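Local coordinates for protein hypothetical bacterial 6-phosphogluconolactonase (Bacteroides fragilis, PDB 3SCY) that is a putative 6-phosphogluconolactonase with a seven-bladed beta-propeller fold, and probably hydrolyses a sugar-phosphate lactone, at residues Ser145-Cys159 against Leu170-Phe182. Residues are numbered along the deposited sequence; the frame is centred on the assembly and turned at random.
Sequences SGPDKERQTMPHLHC and LADDLGTDQIHKF
His156 and Asp173 meet where the innermost strands of one beta-propeller blade begin to pair, a worked example of how a buried carboxylate can tie a loop to a beta turn. The Asp173 side chain swings CG away from its own N (chi1 -177°) and turns OD1 toward the incoming chain, and His156 N donates to it at 2.9 Å from above the carboxylate plane. The other oxygen, OD2, uses its anti lone pair for His180 NE2, 2.9 Å away on the next strand; the bond is almost straight at 177° and lies in the imidazole plane, which fixes the carboxylate's rotation. Leu157 crosses this group at a slant, its CD2 3.7 Å from Asp173 CG, while CD1 rests on Ala171 CB. Across the turn, the loop 145-156 closes over Leu174-Asp177, where Asp177 and Gln178 form a G1 beta bulge opposite Asp173. Gln152, extended beyond CG, brings its amide in: NE2 donates to Leu174 O at 2.9 Å, nearly straight and in the amide plane, and makes a weak, bent bond to Asp177 OD1. Amide and carboxylate planes stand 74° apart, and the Asp177 oxygens are also held by the backbone N atoms of Gly210 and Gly212. At the far end of the amide, OE1 accepts from Asp148 N on a lone pair, so both polar atoms of the Gln152 amide are held. Leu174 lies alongside His158, pointing the same way, and slants past Arg151: its CD1 is 3.7 Å from Arg151 NH2, a nitrogen that bonds to Tyr117, and 4.0 Å from His158 CD2.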
ATOM      1  N   SER A 145       9.134  15.880 -14.442  1.00 33.74           N
ATOM      2  CA  SER A 145       8.299  15.118 -15.368  1.00 32.83           C
ATOM      3  C   SER A 145       9.082  13.919 -15.878  1.00 36.73           C
ATOM      4  O   SER A 145      10.268  13.758 -15.573  1.00 38.08           O
ATOM      5  CB  SER A 145       7.836  16.005 -16.526  1.00 36.26           C
ATOM      6  OG  SER A 145       8.949  16.561 -17.200  1.00 41.13           O
ATOM      7  N   GLY A 146       8.409  13.087 -16.644  1.00 33.08           N
ATOM      8  CA  GLY A 146       8.998  11.901 -17.242  1.00 31.70           C
ATOM      9  C   GLY A 146       8.617  11.807 -18.703  1.00 35.34           C
ATOM     10  O   GLY A 146       7.918  12.686 -19.213  1.00 36.79           O
ATOM     11  N   PRO A 147       9.037  10.738 -19.390  1.00 31.09           N
ATOM     12  CA  PRO A 147       8.782  10.650 -20.845  1.00 32.26           C
ATOM     13  C   PRO A 147       7.348  10.305 -21.255  1.00 36.22           C
ATOM     14  O   PRO A 147       6.959  10.701 -22.356  1.00 36.45           O
ATOM     15  CB  PRO A 147       9.736   9.552 -21.311  1.00 34.12           C
ATOM     16  CG  PRO A 147       9.997   8.735 -20.102  1.00 34.86           C
ATOM     17  CD  PRO A 147       9.930   9.653 -18.927  1.00 31.05           C
ATOM     18  N   ASP A 148       6.581   9.534 -20.433  1.00 32.53           N
ATOM     19  CA  ASP A 148       5.202   9.165 -20.815  1.00 32.02           C
ATOM     20  C   ASP A 148       4.372  10.433 -20.978  1.00 38.23           C
ATOM     21  O   ASP A 148       4.226  11.205 -20.027  1.00 38.25           O
ATOM     22  CB  ASP A 148       4.556   8.192 -19.814  1.00 31.47           C
ATOM     23  CG  ASP A 148       3.263   7.563 -20.305  1.00 34.65           C
ATOM     24  OD1 ASP A 148       2.261   8.304 -20.477  1.00 36.50           O
ATOM     25  OD2 ASP A 148       3.242   6.335 -20.496  1.00 39.43           O
ATOM     26  N   LYS A 149       3.906  10.685 -22.220  1.00 37.29           N
ATOM     27  CA  LYS A 149       3.194  11.909 -22.581  1.00 38.91           C
ATOM     28  C   LYS A 149       1.900  12.168 -21.802  1.00 41.30           C
ATOM     29  O   LYS A 149       1.578  13.332 -21.588  1.00 42.12           O
ATOM     30  CB  LYS A 149       2.891  11.949 -24.086  1.00 43.04           C
ATOM     31  CG  LYS A 149       3.847  12.857 -24.857  1.00 61.06           C
ATOM     32  CD  LYS A 149       3.459  13.015 -26.326  1.00 73.75           C
ATOM     33  CE  LYS A 149       2.572  14.213 -26.571  1.00 87.00           C
ATOM     34  NZ  LYS A 149       2.117  14.285 -27.984  1.00100.58           N
ATOM     35  N   GLU A 150       1.162  11.123 -21.405  1.00 37.35           N
ATOM     36  CA  GLU A 150      -0.097  11.287 -20.673  1.00 37.03           C
ATOM     37  C   GLU A 150       0.040  11.019 -19.175  1.00 38.76           C
ATOM     38  O   GLU A 150      -0.729  11.574 -18.381  1.00 37.54           O
ATOM     39  CB  GLU A 150      -1.173  10.357 -21.251  1.00 38.66           C
ATOM     40  CG  GLU A 150      -2.025  11.003 -22.335  1.00 52.64           C
ATOM     41  CD  GLU A 150      -1.336  11.312 -23.652  1.00 80.53           C
ATOM     42  OE1 GLU A 150      -1.436  12.472 -24.113  1.00 83.24           O
ATOM     43  OE2 GLU A 150      -0.710  10.394 -24.232  1.00 80.70           O
ATOM     44  N   ARG A 151       0.985  10.159 -18.781  1.00 32.30           N
ATOM     45  CA  ARG A 151       1.093   9.805 -17.376  1.00 31.88           C
ATOM     46  C   ARG A 151       2.198  10.495 -16.576  1.00 35.65           C
ATOM     47  O   ARG A 151       2.126  10.459 -15.345  1.00 35.99           O
ATOM     48  CB  ARG A 151       1.273   8.281 -17.260  1.00 31.62           C
ATOM     49  CG  ARG A 151       0.099   7.449 -17.804  1.00 38.75           C
ATOM     50  CD  ARG A 151      -1.205   7.606 -17.021  1.00 41.20           C
ATOM     51  NE  ARG A 151      -1.047   7.458 -15.563  1.00 35.58           N
ATOM     52  CZ  ARG A 151      -1.093   6.302 -14.904  1.00 48.28           C
ATOM     53  NH1 ARG A 151      -1.270   5.161 -15.561  1.00 37.41           N
ATOM     54  NH2 ARG A 151      -0.962   6.278 -13.583  1.00 38.47           N
ATOM     55  N   GLN A 152       3.200  11.113 -17.228  1.00 31.90           N
ATOM     56  CA  GLN A 152       4.334  11.701 -16.497  1.00 29.47           C
ATOM     57  C   GLN A 152       4.566  13.177 -16.852  1.00 34.79           C
ATOM     58  O   GLN A 152       5.706  13.598 -17.024  1.00 35.21           O
ATOM     59  CB  GLN A 152       5.606  10.867 -16.763  1.00 29.22           C
ATOM     60  CG  GLN A 152       5.470   9.386 -16.384  1.00 24.80           C
ATOM     61  CD  GLN A 152       6.732   8.595 -16.626  1.00 31.84           C
ATOM     62  OE1 GLN A 152       7.195   8.443 -17.765  1.00 28.72           O
ATOM     63  NE2 GLN A 152       7.316   8.063 -15.563  1.00 27.27           N
ATOM     64  N   THR A 153       3.486  13.969 -16.895  1.00 32.51           N
ATOM     65  CA  THR A 153       3.546  15.403 -17.227  1.00 34.64           C
ATOM     66  C   THR A 153       3.957  16.222 -16.000  1.00 37.41           C
ATOM     67  O   THR A 153       4.268  17.406 -16.121  1.00 37.64           O
ATOM     68  CB  THR A 153       2.178  15.878 -17.755  1.00 43.94           C
ATOM     69  OG1 THR A 153       1.217  15.773 -16.706  1.00 42.39           O
ATOM     70  CG2 THR A 153       1.703  15.075 -18.954  1.00 40.63           C
HETATM   71  N   MSE A 154       3.952  15.579 -14.815  1.00 34.61           N
HETATM   72  CA  MSE A 154       4.227  16.209 -13.522  1.00 33.63           C
HETATM   73  C   MSE A 154       4.532  15.147 -12.484  1.00 31.60           C
HETATM   74  O   MSE A 154       4.231  13.976 -12.732  1.00 29.91           O
HETATM   75  CB  MSE A 154       2.990  17.025 -13.058  1.00 36.95           C
HETATM   76  CG  MSE A 154       1.697  16.215 -13.089  1.00 45.07           C
HETATM   77 SE   MSE A 154       0.112  17.073 -12.371  0.75 55.91          SE
HETATM   78  CE  MSE A 154       0.318  18.891 -13.093  1.00 55.38           C
ATOM     79  N   PRO A 155       5.012  15.512 -11.277  1.00 27.36           N
ATOM     80  CA  PRO A 155       5.188  14.479 -10.241  1.00 25.18           C
ATOM     81  C   PRO A 155       3.833  13.875  -9.841  1.00 28.43           C
ATOM     82  O   PRO A 155       2.796  14.551  -9.887  1.00 28.30           O
ATOM     83  CB  PRO A 155       5.828  15.247  -9.074  1.00 27.37           C
ATOM     84  CG  PRO A 155       6.409  16.474  -9.704  1.00 32.16           C
ATOM     85  CD  PRO A 155       5.435  16.837 -10.778  1.00 28.52           C
ATOM     86  N   HIS A 156       3.834  12.587  -9.529  1.00 24.38           N
ATOM     87  CA  HIS A 156       2.655  11.862  -9.066  1.00 23.09           C
ATOM     88  C   HIS A 156       3.130  10.991  -7.941  1.00 24.49           C
ATOM     89  O   HIS A 156       3.821  10.008  -8.179  1.00 23.75           O
ATOM     90  CB  HIS A 156       2.020  11.051 -10.208  1.00 24.28           C
ATOM     91  CG  HIS A 156       1.387  11.873 -11.299  1.00 28.46           C
ATOM     92  ND1 HIS A 156       0.300  12.691 -11.050  1.00 30.64           N
ATOM     93  CD2 HIS A 156       1.674  11.925 -12.626  1.00 30.94           C
ATOM     94  CE1 HIS A 156      -0.014  13.247 -12.219  1.00 31.93           C
ATOM     95  NE2 HIS A 156       0.787  12.823 -13.192  1.00 32.55           N
ATOM     96  N   LEU A 157       2.826  11.376  -6.712  1.00 20.69           N
ATOM     97  CA  LEU A 157       3.329  10.653  -5.554  1.00 19.08           C
ATOM     98  C   LEU A 157       2.390   9.508  -5.218  1.00 21.49           C
ATOM     99  O   LEU A 157       1.193   9.714  -5.058  1.00 20.41           O
ATOM    100  CB  LEU A 157       3.537  11.642  -4.395  1.00 19.52           C
ATOM    101  CG  LEU A 157       4.912  12.350  -4.361  1.00 22.15           C
ATOM    102  CD1 LEU A 157       5.973  11.410  -3.817  1.00 21.18           C
ATOM    103  CD2 LEU A 157       5.331  12.919  -5.744  1.00 23.29           C
ATOM    104  N   HIS A 158       2.927   8.276  -5.168  1.00 18.52           N
ATOM    105  CA  HIS A 158       2.084   7.094  -5.063  1.00 18.72           C
ATOM    106  C   HIS A 158       2.352   6.191  -3.891  1.00 20.22           C
ATOM    107  O   HIS A 158       1.569   5.255  -3.672  1.00 19.33           O
ATOM    108  CB  HIS A 158       2.217   6.248  -6.347  1.00 19.78           C
ATOM    109  CG  HIS A 158       0.910   5.696  -6.825  1.00 22.56           C
ATOM    110  ND1 HIS A 158       0.034   5.050  -5.968  1.00 24.26           N
ATOM    111  CD2 HIS A 158       0.379   5.706  -8.069  1.00 24.83           C
ATOM    112  CE1 HIS A 158      -1.025   4.744  -6.707  1.00 24.10           C
ATOM    113  NE2 HIS A 158      -0.841   5.085  -7.982  1.00 25.23           N
ATOM    114  N   CYS A 159       3.432   6.442  -3.136  1.00 16.44           N
ATOM    115  CA  CYS A 159       3.783   5.603  -2.017  1.00 16.04           C
ATOM    116  C   CYS A 159       4.681   6.366  -1.092  1.00 19.13           C
ATOM    117  O   CYS A 159       5.468   7.192  -1.554  1.00 19.49           O
ATOM    118  CB  CYS A 159       4.466   4.330  -2.514  1.00 16.27           C
ATOM    119  SG  CYS A 159       4.646   3.031  -1.258  1.00 18.24           S
ATOM    120  N   LEU A 170      10.924   7.009   2.237  1.00 17.92           N
ATOM    121  CA  LEU A 170      11.103   6.916   0.788  1.00 17.46           C
ATOM    122  C   LEU A 170       9.770   7.136   0.115  1.00 19.01           C
ATOM    123  O   LEU A 170       8.767   6.534   0.524  1.00 18.33           O
ATOM    124  CB  LEU A 170      11.729   5.579   0.394  1.00 17.79           C
ATOM    125  CG  LEU A 170      13.088   5.268   1.041  1.00 21.52           C
ATOM    126  CD1 LEU A 170      13.604   3.945   0.565  1.00 21.52           C
ATOM    127  CD2 LEU A 170      14.150   6.329   0.689  1.00 25.34           C
ATOM    128  N   ALA A 171       9.715   8.043  -0.860  1.00 17.98           N
ATOM    129  CA  ALA A 171       8.464   8.387  -1.508  1.00 17.32           C
ATOM    130  C   ALA A 171       8.539   8.122  -3.004  1.00 19.96           C
ATOM    131  O   ALA A 171       9.346   8.753  -3.710  1.00 20.35           O
ATOM    132  CB  ALA A 171       8.142   9.848  -1.230  1.00 19.52           C
ATOM    133  N   ASP A 172       7.689   7.199  -3.498  1.00 18.11           N
ATOM    134  CA  ASP A 172       7.708   6.824  -4.920  1.00 16.98           C
ATOM    135  C   ASP A 172       7.001   7.846  -5.757  1.00 21.56           C
ATOM    136  O   ASP A 172       5.840   8.183  -5.473  1.00 19.54           O
ATOM    137  CB  ASP A 172       7.024   5.461  -5.125  1.00 17.72           C
ATOM    138  CG  ASP A 172       7.714   4.277  -4.498  1.00 21.73           C
ATOM    139  OD1 ASP A 172       8.882   4.418  -4.090  1.00 22.80           O
ATOM    140  OD2 ASP A 172       7.088   3.180  -4.449  1.00 23.25           O
ATOM    141  N   ASP A 173       7.667   8.294  -6.820  1.00 19.38           N
ATOM    142  CA  ASP A 173       7.114   9.299  -7.706  1.00 20.14           C
ATOM    143  C   ASP A 173       6.963   8.731  -9.101  1.00 23.31           C
ATOM    144  O   ASP A 173       7.913   8.675  -9.897  1.00 22.18           O
ATOM    145  CB  ASP A 173       7.995  10.536  -7.683  1.00 20.68           C
ATOM    146  CG  ASP A 173       7.532  11.725  -8.509  1.00 27.12           C
ATOM    147  OD1 ASP A 173       6.582  11.567  -9.317  1.00 23.64           O
ATOM    148  OD2 ASP A 173       8.116  12.808  -8.349  1.00 27.44           O
ATOM    149  N   LEU A 174       5.721   8.356  -9.411  1.00 20.62           N
ATOM    150  CA  LEU A 174       5.369   7.762 -10.694  1.00 20.96           C
ATOM    151  C   LEU A 174       5.648   8.726 -11.839  1.00 25.81           C
ATOM    152  O   LEU A 174       6.052   8.295 -12.930  1.00 25.03           O
ATOM    153  CB  LEU A 174       3.881   7.323 -10.660  1.00 21.11           C
ATOM    154  CG  LEU A 174       3.261   6.749 -11.977  1.00 24.94           C
ATOM    155  CD1 LEU A 174       2.185   5.718 -11.655  1.00 26.34           C
ATOM    156  CD2 LEU A 174       2.677   7.878 -12.887  1.00 29.10           C
ATOM    157  N   GLY A 175       5.444  10.018 -11.591  1.00 22.52           N
ATOM    158  CA  GLY A 175       5.618  11.019 -12.628  1.00 24.38           C
ATOM    159  C   GLY A 175       7.036  11.356 -13.027  1.00 28.32           C
ATOM    160  O   GLY A 175       7.255  11.797 -14.158  1.00 29.10           O
ATOM    161  N   THR A 176       8.002  11.199 -12.108  1.00 24.16           N
ATOM    162  CA  THR A 176       9.377  11.600 -12.435  1.00 24.90           C
ATOM    163  C   THR A 176      10.371  10.436 -12.396  1.00 26.77           C
ATOM    164  O   THR A 176      11.571  10.691 -12.513  1.00 27.27           O
ATOM    165  CB  THR A 176       9.844  12.733 -11.510  1.00 28.91           C
ATOM    166  OG1 THR A 176      10.023  12.210 -10.195  1.00 26.86           O
ATOM    167  CG2 THR A 176       8.882  13.910 -11.494  1.00 29.20           C
ATOM    168  N   ASP A 177       9.892   9.175 -12.231  1.00 22.77           N
ATOM    169  CA  ASP A 177      10.776   7.991 -12.197  1.00 21.98           C
ATOM    170  C   ASP A 177      11.815   8.100 -11.069  1.00 23.77           C
ATOM    171  O   ASP A 177      12.971   7.728 -11.244  1.00 24.98           O
ATOM    172  CB  ASP A 177      11.462   7.774 -13.568  1.00 24.36           C
ATOM    173  CG  ASP A 177      10.452   7.393 -14.626  1.00 28.51           C
ATOM    174  OD1 ASP A 177       9.616   6.504 -14.355  1.00 28.22           O
ATOM    175  OD2 ASP A 177      10.486   7.990 -15.719  1.00 32.56           O
ATOM    176  N   GLN A 178      11.391   8.586  -9.919  1.00 21.46           N
ATOM    177  CA  GLN A 178      12.273   8.745  -8.770  1.00 22.21           C
ATOM    178  C   GLN A 178      11.648   8.224  -7.505  1.00 23.97           C
ATOM    179  O   GLN A 178      10.430   8.178  -7.377  1.00 21.53           O
ATOM    180  CB  GLN A 178      12.639  10.232  -8.551  1.00 24.22           C
ATOM    181  CG  GLN A 178      13.545  10.821  -9.624  1.00 27.20           C
ATOM    182  CD  GLN A 178      13.757  12.296  -9.399  1.00 38.13           C
ATOM    183  OE1 GLN A 178      12.830  13.110  -9.449  1.00 32.80           O
ATOM    184  NE2 GLN A 178      14.995  12.672  -9.174  1.00 34.25           N
ATOM    185  N   ILE A 179      12.500   7.840  -6.564  1.00 21.97           N
ATOM    186  CA  ILE A 179      12.161   7.526  -5.192  1.00 20.41           C
ATOM    187  C   ILE A 179      12.831   8.643  -4.378  1.00 23.50           C
ATOM    188  O   ILE A 179      14.061   8.673  -4.278  1.00 24.74           O
ATOM    189  CB  ILE A 179      12.588   6.116  -4.738  1.00 22.44           C
ATOM    190  CG1 ILE A 179      11.958   5.027  -5.647  1.00 22.97           C
ATOM    191  CG2 ILE A 179      12.190   5.901  -3.261  1.00 22.14           C
ATOM    192  CD1 ILE A 179      12.651   3.624  -5.551  1.00 29.79           C
ATOM    193  N   HIS A 180      12.030   9.575  -3.858  1.00 19.64           N
ATOM    194  CA  HIS A 180      12.519  10.694  -3.049  1.00 19.63           C
ATOM    195  C   HIS A 180      12.898  10.200  -1.650  1.00 22.20           C
ATOM    196  O   HIS A 180      12.223   9.329  -1.102  1.00 22.00           O
ATOM    197  CB  HIS A 180      11.465  11.801  -2.981  1.00 19.64           C
ATOM    198  CG  HIS A 180      11.076  12.301  -4.331  1.00 22.71           C
ATOM    199  ND1 HIS A 180      11.873  13.211  -5.026  1.00 25.07           N
ATOM    200  CD2 HIS A 180       9.975  12.025  -5.064  1.00 23.26           C
ATOM    201  CE1 HIS A 180      11.242  13.425  -6.173  1.00 24.61           C
ATOM    202  NE2 HIS A 180      10.092  12.748  -6.238  1.00 24.71           N
ATOM    203  N   LYS A 181      14.009  10.724  -1.096  1.00 18.83           N
ATOM    204  CA  LYS A 181      14.511  10.306   0.206  1.00 18.53           C
ATOM    205  C   LYS A 181      14.471  11.447   1.229  1.00 22.58           C
ATOM    206  O   LYS A 181      14.933  12.566   0.947  1.00 22.67           O
ATOM    207  CB  LYS A 181      15.957   9.794   0.050  1.00 20.39           C
ATOM    208  CG  LYS A 181      16.561   9.260   1.352  1.00 23.35           C
ATOM    209  CD  LYS A 181      18.030   8.874   1.192  1.00 24.89           C
ATOM    210  CE  LYS A 181      18.685   8.695   2.543  1.00 27.28           C
ATOM    211  NZ  LYS A 181      20.101   8.258   2.392  1.00 26.18           N
ATOM    212  N   PHE A 182      13.951  11.142   2.427  1.00 20.08           N
ATOM    213  CA  PHE A 182      13.906  12.066   3.543  1.00 20.10           C
ATOM    214  C   PHE A 182      14.455  11.428   4.785  1.00 24.14           C
ATOM    215  O   PHE A 182      14.281  10.224   5.017  1.00 22.51           O
ATOM    216  CB  PHE A 182      12.469  12.525   3.812  1.00 20.67           C
ATOM    217  CG  PHE A 182      11.855  13.282   2.664  1.00 21.46           C
ATOM    218  CD1 PHE A 182      11.214  12.608   1.628  1.00 22.31           C
ATOM    219  CD2 PHE A 182      11.955  14.665   2.593  1.00 23.30           C
ATOM    220  CE1 PHE A 182      10.663  13.312   0.554  1.00 23.26           C
ATOM    221  CE2 PHE A 182      11.422  15.367   1.512  1.00 25.91           C
ATOM    222  CZ  PHE A 182      10.787  14.685   0.495  1.00 24.01           C
TER